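Local structure of transcription initiation factor IIB (Methanocaldococcus jannaschii, 5O9J) at residues 5-10 against 24-29. The protein is a mini-intein that sits within an archaeal transcription initiation factor and probably excises itself by protein splicing through its HINT fold. Sequence-based numbering, arbitrary orientation.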
ATOM      1  N   VAL A   5      -2.816   1.548   4.781  1.00 44.83           N
ATOM      2  CA  VAL A   5      -3.605   1.058   3.659  1.00 40.34           C
ATOM      3  C   VAL A   5      -5.091   0.980   4.023  1.00 43.06           C
ATOM      4  O   VAL A   5      -5.438   0.608   5.150  1.00 35.70           O
ATOM      5  CB  VAL A   5      -3.112  -0.340   3.219  1.00 39.00           C
ATOM      6  CG1 VAL A   5      -3.763  -0.743   1.932  1.00 37.66           C
ATOM      7  CG2 VAL A   5      -1.595  -0.350   3.061  1.00 37.91           C
ATOM      8  N   ASP A   6      -5.962   1.317   3.072  1.00 36.51           N
ATOM      9  CA  ASP A   6      -7.401   1.198   3.278  1.00 40.81           C
ATOM     10  C   ASP A   6      -7.823  -0.258   3.424  1.00 41.87           C
ATOM     11  O   ASP A   6      -7.236  -1.158   2.812  1.00 38.56           O
ATOM     12  CB  ASP A   6      -8.177   1.850   2.129  1.00 44.01           C
ATOM     13  CG  ASP A   6      -9.693   1.798   2.338  1.00 48.52           C
ATOM     14  OD1 ASP A   6     -10.212   2.544   3.197  1.00 36.94           O
ATOM     15  OD2 ASP A   6     -10.368   1.011   1.643  1.00 48.53           O
ATOM     16  N   TYR A   7      -8.851  -0.461   4.241  1.00 39.14           N
ATOM     17  CA  TYR A   7      -9.397  -1.771   4.585  1.00 41.41           C
ATOM     18  C   TYR A   7      -9.544  -2.738   3.418  1.00 39.71           C
ATOM     19  O   TYR A   7      -9.206  -3.913   3.536  1.00 35.68           O
ATOM     20  CB  TYR A   7     -10.771  -1.584   5.239  1.00 37.44           C
ATOM     21  CG  TYR A   7     -11.398  -2.841   5.817  1.00 41.58           C
ATOM     22  CD1 TYR A   7     -12.138  -3.715   5.020  1.00 39.30           C
ATOM     23  CD2 TYR A   7     -11.285  -3.131   7.176  1.00 38.11           C
ATOM     24  CE1 TYR A   7     -12.723  -4.852   5.555  1.00 35.82           C
ATOM     25  CE2 TYR A   7     -11.864  -4.260   7.719  1.00 34.38           C
ATOM     26  CZ  TYR A   7     -12.578  -5.117   6.907  1.00 38.17           C
ATOM     27  OH  TYR A   7     -13.146  -6.237   7.462  1.00 40.69           O
ATOM     28  N   ASN A   8     -10.077  -2.251   2.305  1.00 40.96           N
ATOM     29  CA  ASN A   8     -10.510  -3.148   1.239  1.00 43.99           C
ATOM     30  C   ASN A   8      -9.398  -3.733   0.370  1.00 37.69           C
ATOM     31  O   ASN A   8      -9.646  -4.692  -0.346  1.00 41.93           O
ATOM     32  CB  ASN A   8     -11.523  -2.442   0.328  1.00 46.58           C
ATOM     33  CG  ASN A   8     -12.957  -2.579   0.824  1.00 48.70           C
ATOM     34  OD1 ASN A   8     -13.244  -3.364   1.730  1.00 48.71           O
ATOM     35  ND2 ASN A   8     -13.870  -1.820   0.220  1.00 51.50           N
ATOM     36  N   GLU A   9      -8.189  -3.172   0.422  1.00 32.83           N
ATOM     37  CA  GLU A   9      -7.135  -3.607  -0.494  1.00 40.49           C
ATOM     38  C   GLU A   9      -6.779  -5.078  -0.304  1.00 35.26           C
ATOM     39  O   GLU A   9      -6.323  -5.485   0.764  1.00 33.22           O
ATOM     40  CB  GLU A   9      -5.874  -2.755  -0.333  1.00 38.87           C
ATOM     41  CG  GLU A   9      -6.101  -1.278  -0.505  1.00 41.53           C
ATOM     42  CD  GLU A   9      -6.843  -0.943  -1.772  1.00 48.54           C
ATOM     43  OE1 GLU A   9      -6.405  -1.386  -2.859  1.00 43.37           O
ATOM     44  OE2 GLU A   9      -7.872  -0.229  -1.678  1.00 54.96           O
ATOM     45  N   PRO A  10      -6.985  -5.884  -1.350  1.00 39.38           N
ATOM     46  CA  PRO A  10      -6.640  -7.304  -1.293  1.00 36.63           C
ATOM     47  C   PRO A  10      -5.146  -7.532  -1.181  1.00 35.89           C
ATOM     48  O   PRO A  10      -4.361  -6.826  -1.817  1.00 35.47           O
ATOM     49  CB  PRO A  10      -7.180  -7.849  -2.620  1.00 41.21           C
ATOM     50  CG  PRO A  10      -7.296  -6.676  -3.487  1.00 39.81           C
ATOM     51  CD  PRO A  10      -7.634  -5.527  -2.619  1.00 40.82           C
ATOM     52  N   ILE A  24      -6.992  -6.657   3.322  1.00 30.45           N
ATOM     53  CA  ILE A  24      -5.968  -6.423   4.326  1.00 33.25           C
ATOM     54  C   ILE A  24      -6.585  -6.048   5.685  1.00 32.22           C
ATOM     55  O   ILE A  24      -6.136  -6.526   6.715  1.00 29.19           O
ATOM     56  CB  ILE A  24      -4.977  -5.329   3.868  1.00 31.32           C
ATOM     57  CG1 ILE A  24      -3.882  -5.117   4.905  1.00 26.53           C
ATOM     58  CG2 ILE A  24      -5.689  -4.009   3.569  1.00 34.39           C
ATOM     59  CD1 ILE A  24      -2.866  -4.074   4.479  1.00 29.34           C
ATOM     60  N   GLY A  25      -7.629  -5.228   5.674  1.00 34.22           N
ATOM     61  CA  GLY A  25      -8.284  -4.812   6.909  1.00 35.61           C
ATOM     62  C   GLY A  25      -8.952  -5.964   7.638  1.00 36.31           C
ATOM     63  O   GLY A  25      -8.921  -6.037   8.871  1.00 35.36           O
ATOM     64  N   GLU A  26      -9.564  -6.860   6.874  1.00 31.28           N
ATOM     65  CA  GLU A  26     -10.225  -8.036   7.428  1.00 35.57           C
ATOM     66  C   GLU A  26      -9.243  -8.948   8.165  1.00 39.42           C
ATOM     67  O   GLU A  26      -9.489  -9.350   9.303  1.00 37.74           O
ATOM     68  CB  GLU A  26     -10.923  -8.809   6.310  1.00 40.05           C
ATOM     69  CG  GLU A  26     -11.788  -9.974   6.766  1.00 42.35           C
ATOM     70  CD  GLU A  26     -12.821 -10.355   5.714  1.00 53.74           C
ATOM     71  OE1 GLU A  26     -13.519 -11.377   5.894  1.00 56.74           O
ATOM     72  OE2 GLU A  26     -12.940  -9.621   4.707  1.00 49.41           O
ATOM     73  N   LEU A  27      -8.131  -9.270   7.511  1.00 31.56           N
ATOM     74  CA  LEU A  27      -7.064 -10.044   8.141  1.00 29.42           C
ATOM     75  C   LEU A  27      -6.570  -9.407   9.443  1.00 35.21           C
ATOM     76  O   LEU A  27      -6.481 -10.065  10.479  1.00 35.79           O
ATOM     77  CB  LEU A  27      -5.886 -10.189   7.193  1.00 31.17           C
ATOM     78  CG  LEU A  27      -4.629 -10.822   7.789  1.00 29.26           C
ATOM     79  CD1 LEU A  27      -4.808 -12.320   8.018  1.00 31.72           C
ATOM     80  CD2 LEU A  27      -3.425 -10.539   6.907  1.00 32.87           C
ATOM     81  N   ILE A  28      -6.224  -8.128   9.369  1.00 31.04           N
ATOM     82  CA  ILE A  28      -5.588  -7.445  10.487  1.00 36.39           C
ATOM     83  C   ILE A  28      -6.550  -7.267  11.664  1.00 35.44           C
ATOM     84  O   ILE A  28      -6.149  -7.381  12.829  1.00 34.14           O
ATOM     85  CB  ILE A  28      -5.020  -6.080  10.033  1.00 37.76           C
ATOM     86  CG1 ILE A  28      -3.770  -6.307   9.169  1.00 33.26           C
ATOM     87  CG2 ILE A  28      -4.688  -5.195  11.227  1.00 34.12           C
ATOM     88  CD1 ILE A  28      -3.135  -5.031   8.638  1.00 30.68           C
ATOM     89  N   ASP A  29      -7.815  -6.996  11.363  1.00 32.20           N
ATOM     90  CA  ASP A  29      -8.833  -6.946  12.404  1.00 39.77           C
ATOM     91  C   ASP A  29      -8.916  -8.282  13.131  1.00 42.19           C
ATOM     92  O   ASP A  29      -8.954  -8.320  14.357  1.00 40.81           O
ATOM     93  CB  ASP A  29     -10.201  -6.583  11.829  1.00 36.45           C
ATOM     94  CG  ASP A  29     -10.378  -5.090  11.646  1.00 36.84           C
ATOM     95  OD1 ASP A  29      -9.548  -4.313  12.166  1.00 34.47           O
ATOM     96  OD2 ASP A  29     -11.358  -4.685  10.992  1.00 40.04           O
TER
HETATM   97  O   HOH W   1     -13.064  -6.359   9.970  1.00 43.43           O
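Tyr-7 and Glu-9, in the loop after strand 5-6 of the HINT fold, accept backbone hydrogen bonds from the first turn of helix 24-33. Gly-25 N donates to Tyr-7 O at 3.0 Å, in the carbonyl plane and on a lone pair. Ile-24 N donates to Glu-9 O at 2.9 Å, from above the carbonyl plane. Two N-H groups at the helix start are thus satisfied by a type I beta turn, Asp-6 to Glu-9. Asp-6 OD2 is hydrogen-bonded to Thr-157 OG1.

The apolar part is small. Ile-24 CD1 lies 3.9 Å from Val-5 CB, and the two side chains cross at about a right angle. Ile-24 CG2 sits against Asp-6 O and the CB of Glu-9.

Tyr-7 supplies the aromatic contact. Its CG is anti to the backbone N (chi1 -173°), which lays the ring across the first helical turn, over the Gly-25 to Glu-26 peptide. Gly-25 CA makes a CH-pi contact over one face, 3.8 Å from the ring centroid. With no side chain on Gly-25, Tyr-7 CD2 comes within 3.5 Å of Gly-25 CA. Glu-26 N lies over the same face, nearer the hydroxyl end. A leucine in place of Tyr-7 would probably leave the Gly-25 backbone without its aromatic cover and the bridging water without its hydroxyl partner.

Asp-29 is held by a salt bridge from OD1 to Arg-73. Its OD2 meets the ring edge, 3.3 Å from Tyr-7 CE2. One water closes the link: it donates to Asp-29 OD2 at 2.6 Å and lies 2.5 Å from Tyr-7 OH.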